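IroE protein (Escherichia coli, PDB 2GZS) hydrolyses the trilactone siderophore enterobactin and its C-glucosylated forms, usually cutting just one ester bond to release a linear trimer. Local coordinates at residues D60-Q65 against Q257-I262; D157-S162 against T187-L192. All coordinates share one frame; numbering follows the deposited sequence.

Interaction 1: residues D60-Q65 against Q257-I262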
# COMPACT_ATOMS: atom_id res chain seq x y z
N ASP A 60 6.29 12.91 14.13
CA ASP A 60 5.47 12.84 15.34
C ASP A 60 4.11 13.51 15.14
O ASP A 60 3.18 13.05 15.81
CB ASP A 60 6.22 13.46 16.54
CG ASP A 60 7.07 12.53 17.37
OD1 ASP A 60 6.96 11.28 17.27
OD2 ASP A 60 7.91 13.03 18.17
N GLU A 61 3.99 14.57 14.32
CA GLU A 61 2.67 15.20 14.17
C GLU A 61 1.68 14.19 13.58
O GLU A 61 0.55 14.13 14.01
CB GLU A 61 2.55 16.44 13.26
CG GLU A 61 1.14 16.96 13.05
CD GLU A 61 0.33 16.93 11.77
OE1 GLU A 61 0.56 16.11 10.82
OE2 GLU A 61 -0.66 17.76 11.69
N LEU A 62 2.05 13.38 12.57
CA LEU A 62 1.14 12.38 12.07
C LEU A 62 0.83 11.32 13.13
O LEU A 62 -0.32 11.00 13.29
CB LEU A 62 1.76 11.71 10.80
CG LEU A 62 0.87 10.58 10.21
CD1 LEU A 62 -0.45 10.98 9.64
CD2 LEU A 62 1.70 9.89 9.13
N LEU A 63 1.87 10.86 13.83
CA LEU A 63 1.59 9.85 14.87
C LEU A 63 0.64 10.35 15.97
O LEU A 63 -0.18 9.54 16.35
CB LEU A 63 2.93 9.37 15.42
CG LEU A 63 3.92 8.75 14.38
CD1 LEU A 63 5.18 8.22 15.10
CD2 LEU A 63 3.26 7.65 13.57
N LYS A 64 0.83 11.62 16.33
CA LYS A 64 -0.08 12.24 17.30
C LYS A 64 -1.50 12.23 16.79
O LYS A 64 -2.44 11.83 17.44
CB LYS A 64 0.45 13.65 17.57
CG LYS A 64 -0.51 14.49 18.43
CD LYS A 64 0.18 15.84 18.64
CE LYS A 64 -0.71 16.86 19.33
NZ LYS A 64 -1.47 17.72 18.37
N GLN A 65 -1.69 12.63 15.50
CA GLN A 65 -3.05 12.68 14.98
C GLN A 65 -3.73 11.30 14.85
O GLN A 65 -4.86 11.03 15.07
CB GLN A 65 -3.05 13.42 13.62
CG GLN A 65 -4.43 13.65 13.04
CD GLN A 65 -5.26 14.63 13.92
OE1 GLN A 65 -4.66 15.60 14.38
NE2 GLN A 65 -6.53 14.33 14.10
N GLN A 257 -2.97 10.22 4.26
CA GLN A 257 -4.41 10.13 4.28
C GLN A 257 -4.88 8.68 4.41
O GLN A 257 -5.89 8.42 5.05
CB GLN A 257 -5.05 10.86 3.07
CG GLN A 257 -6.59 10.84 3.14
CD GLN A 257 -7.10 11.70 4.30
OE1 GLN A 257 -6.91 12.91 4.29
NE2 GLN A 257 -7.72 11.11 5.32
N ALA A 258 -4.11 7.74 3.83
CA ALA A 258 -4.47 6.33 4.04
C ALA A 258 -4.33 5.95 5.53
O ALA A 258 -5.23 5.28 6.01
CB ALA A 258 -3.59 5.46 3.13
N LEU A 259 -3.23 6.38 6.10
CA LEU A 259 -3.14 6.06 7.56
C LEU A 259 -4.29 6.69 8.33
O LEU A 259 -4.90 6.12 9.22
CB LEU A 259 -1.78 6.54 8.05
CG LEU A 259 -0.59 5.68 7.68
CD1 LEU A 259 0.75 6.38 7.86
CD2 LEU A 259 -0.62 4.37 8.53
N LEU A 260 -4.57 7.96 8.02
CA LEU A 260 -5.64 8.65 8.78
C LEU A 260 -6.97 7.97 8.57
O LEU A 260 -7.82 7.79 9.48
CB LEU A 260 -5.69 10.12 8.36
CG LEU A 260 -4.51 10.94 8.86
CD1 LEU A 260 -4.38 12.22 8.04
CD2 LEU A 260 -4.64 11.32 10.34
N ASP A 261 -7.24 7.53 7.32
CA ASP A 261 -8.49 6.85 7.04
C ASP A 261 -8.60 5.53 7.82
O ASP A 261 -9.67 5.26 8.39
CB ASP A 261 -8.58 6.65 5.51
CG ASP A 261 -9.93 6.15 5.07
OD1 ASP A 261 -11.03 6.72 5.31
OD2 ASP A 261 -10.01 5.07 4.47
N ILE A 262 -7.51 4.72 7.81
CA ILE A 262 -7.64 3.41 8.47
C ILE A 262 -7.68 3.62 10.01
O ILE A 262 -8.22 2.70 10.65
CB ILE A 262 -6.53 2.45 8.01
CG1 ILE A 262 -7.02 0.98 8.05
CG2 ILE A 262 -5.22 2.66 8.75
CD1 ILE A 262 -5.91 0.08 7.53
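Leu62 meets both Leu259 and Leu260, one methyl for each, and these apolar touches are the heart of the contact. CD2 of Leu62 lies 3.9 Å from CD1 of Leu259, the two side chains crossing at about a right angle, while CD1 of Leu62 comes to 4.1 Å from the branch carbon CG of Leu260. The CB of Leu62 does not aim at the other helix; with CG anti to the backbone N (chi1 178°) the chain swings across, and the forked end serves two neighbours at once. Leucine suits such a place because its branch point stands one carbon further out than that of valine or isoleucine.

The two segments run nearly parallel, 19° between their axes, at a closest approach of 10.6 Å, a wide spacing that long side chains must bridge. Both helices belong to the alpha/beta-hydrolase fold, where helices flank a central sheet: Leu259 also rests on Leu46 and Met48 of strand 43-48, so the helix 247-262 is seated on the sheet while its flank meets helix 60-66.

Nearer the partly exposed side, a mixed contact takes over. With its CG trans to the main-chain nitrogen (chi1 -174°), Gln65 lays CG 3.6 Å from CD2 of Leu260; the bend at chi2 then turns the amide. Glutamine fits this partly exposed edge, since its methylene carbons can cover a leucine while its polar amide lies beyond them.

Interaction 2: residues D157-S162 against T187-L192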
# COMPACT_ATOMS: atom_id res chain seq x y z
N ASP A 157 -3.38 -4.88 -8.51
CA ASP A 157 -3.05 -6.28 -8.79
C ASP A 157 -3.47 -7.15 -7.60
O ASP A 157 -4.02 -8.27 -7.76
CB ASP A 157 -1.59 -6.42 -9.18
CG ASP A 157 -1.19 -7.81 -9.64
OD1 ASP A 157 -1.81 -8.27 -10.65
OD2 ASP A 157 -0.32 -8.51 -9.08
N SER A 158 -3.22 -6.62 -6.40
CA SER A 158 -3.52 -7.38 -5.18
C SER A 158 -5.01 -7.33 -4.90
O SER A 158 -5.59 -8.35 -4.46
CB SER A 158 -2.78 -6.69 -4.01
OG SER A 158 -1.38 -6.81 -4.19
N TRP A 159 -5.69 -6.21 -5.14
CA TRP A 159 -7.16 -6.18 -4.98
C TRP A 159 -7.80 -7.25 -5.85
O TRP A 159 -8.78 -7.93 -5.54
CB TRP A 159 -7.68 -4.77 -5.40
CG TRP A 159 -9.18 -4.65 -5.22
CD1 TRP A 159 -9.86 -4.30 -4.07
CD2 TRP A 159 -10.19 -4.85 -6.20
NE1 TRP A 159 -11.21 -4.30 -4.31
CE2 TRP A 159 -11.45 -4.63 -5.65
CE3 TRP A 159 -10.11 -5.21 -7.55
CZ2 TRP A 159 -12.65 -4.75 -6.34
CZ3 TRP A 159 -11.30 -5.33 -8.27
CH2 TRP A 159 -12.53 -5.11 -7.69
N LEU A 160 -7.23 -7.49 -7.05
CA LEU A 160 -7.75 -8.54 -7.97
C LEU A 160 -7.48 -9.93 -7.45
O LEU A 160 -8.29 -10.82 -7.71
CB LEU A 160 -7.10 -8.42 -9.37
CG LEU A 160 -7.65 -7.26 -10.21
CD1 LEU A 160 -6.71 -6.98 -11.39
CD2 LEU A 160 -9.07 -7.62 -10.66
N SER A 161 -6.36 -10.15 -6.77
CA SER A 161 -5.95 -11.54 -6.53
C SER A 161 -5.96 -11.94 -5.06
O SER A 161 -5.97 -13.14 -4.72
CB SER A 161 -4.57 -11.74 -7.13
OG SER A 161 -4.44 -11.20 -8.46
N SER A 162 -5.96 -11.04 -4.12
CA SER A 162 -5.64 -11.38 -2.72
C SER A 162 -6.92 -11.66 -1.94
O SER A 162 -7.93 -11.03 -2.23
CB SER A 162 -4.91 -10.18 -2.07
OG SER A 162 -4.62 -10.50 -0.68
N THR A 187 -12.62 -3.72 -13.52
CA THR A 187 -14.05 -3.55 -13.72
C THR A 187 -14.67 -4.83 -14.35
O THR A 187 -15.89 -4.81 -14.45
CB THR A 187 -14.38 -2.32 -14.61
OG1 THR A 187 -13.73 -2.43 -15.89
CG2 THR A 187 -13.80 -1.04 -14.00
N ALA A 188 -13.88 -5.83 -14.67
CA ALA A 188 -14.41 -7.07 -15.24
C ALA A 188 -14.80 -8.10 -14.17
O ALA A 188 -15.26 -9.18 -14.55
CB ALA A 188 -13.38 -7.71 -16.17
N VAL A 189 -14.54 -7.75 -12.89
CA VAL A 189 -14.76 -8.79 -11.88
C VAL A 189 -16.20 -9.21 -11.78
O VAL A 189 -17.15 -8.51 -12.15
CB VAL A 189 -14.38 -8.26 -10.47
CG1 VAL A 189 -12.90 -7.98 -10.37
CG2 VAL A 189 -15.20 -7.03 -10.18
N GLU A 190 -16.43 -10.42 -11.26
CA GLU A 190 -17.83 -10.86 -11.14
C GLU A 190 -18.60 -10.14 -10.06
O GLU A 190 -17.95 -9.72 -9.07
CB GLU A 190 -17.83 -12.37 -10.78
CG GLU A 190 -17.19 -13.25 -11.84
CD GLU A 190 -15.69 -13.34 -11.66
OE1 GLU A 190 -15.09 -12.55 -10.87
OE2 GLU A 190 -15.09 -14.21 -12.33
N PRO A 191 -19.90 -9.94 -10.19
CA PRO A 191 -20.72 -9.31 -9.16
C PRO A 191 -20.50 -9.96 -7.81
O PRO A 191 -20.48 -11.20 -7.76
CB PRO A 191 -22.17 -9.50 -9.61
CG PRO A 191 -21.96 -9.40 -11.12
CD PRO A 191 -20.75 -10.25 -11.39
N LEU A 192 -20.38 -9.15 -6.78
CA LEU A 192 -20.44 -9.52 -5.37
C LEU A 192 -19.18 -10.21 -4.87
O LEU A 192 -18.95 -10.18 -3.67
CB LEU A 192 -21.67 -10.43 -5.10
CG LEU A 192 -23.00 -9.77 -5.48
CD1 LEU A 192 -24.14 -10.57 -4.82
CD2 LEU A 192 -23.09 -8.30 -5.13
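Val189 reaches Trp159 and Leu160 from a segment that follows helix 179-187. Earlier in that segment, the carbonyl oxygen of Thr187 accepts a hydrogen bond from NZ of Lys233. Val189, the one residue here that makes the apolar contact, points its CB at helix 150-161 and brings its two methyls obliquely against the far end of the six-membered ring of Trp159. Val189 CG1 stands 3.7 Å from CZ3 and 3.9 Å from CH2 of Trp159, whereas Val189 CG2 comes within 4.1 Å of the same Trp159 CH2. Chi1 of -178°, trans to the main-chain nitrogen, swings the indole of Trp159 toward the loop. Val189 CG1 also touches CD2 of Leu160, at 3.9 Å, so one methyl meets an aromatic and an aliphatic neighbour side by side. Valine, branched at CB, sets two methyls close to its backbone, and both can meet the indole. The backbones themselves stay well apart, with 8.0 Å from Val189 CA to Leu160 CA. The carbonyl oxygen of Val189 turns to NZ of Lys233 as well, and further on a backbone hydrogen bond joins Leu192 to the same lysine. Since the cross-contact uses carbon atoms alone, it depends on shape and burial of apolar surface, while the carbonyls of Thr187 and Val189 are met by the amine of Lys233.

Along the chain, interaction 2 is nested within the long loop closed by interaction 1. Their centres lie 28 Å apart on opposite sides of the chain's centre, with about 13 Å between nearest atoms, and they share no residue. What connects them is the mixed sheet of the alpha/beta-hydrolase fold. Helix 150-161 of interaction 2 follows strand 143-148 directly after the nucleophile Ser149, and helix 247-262 of interaction 1 starts at the other active-site residue, His247. Each contact uses the later part of its helix, away from the catalytic end, so the two pack separate parts of the fold around helices whose beginnings meet at the active site.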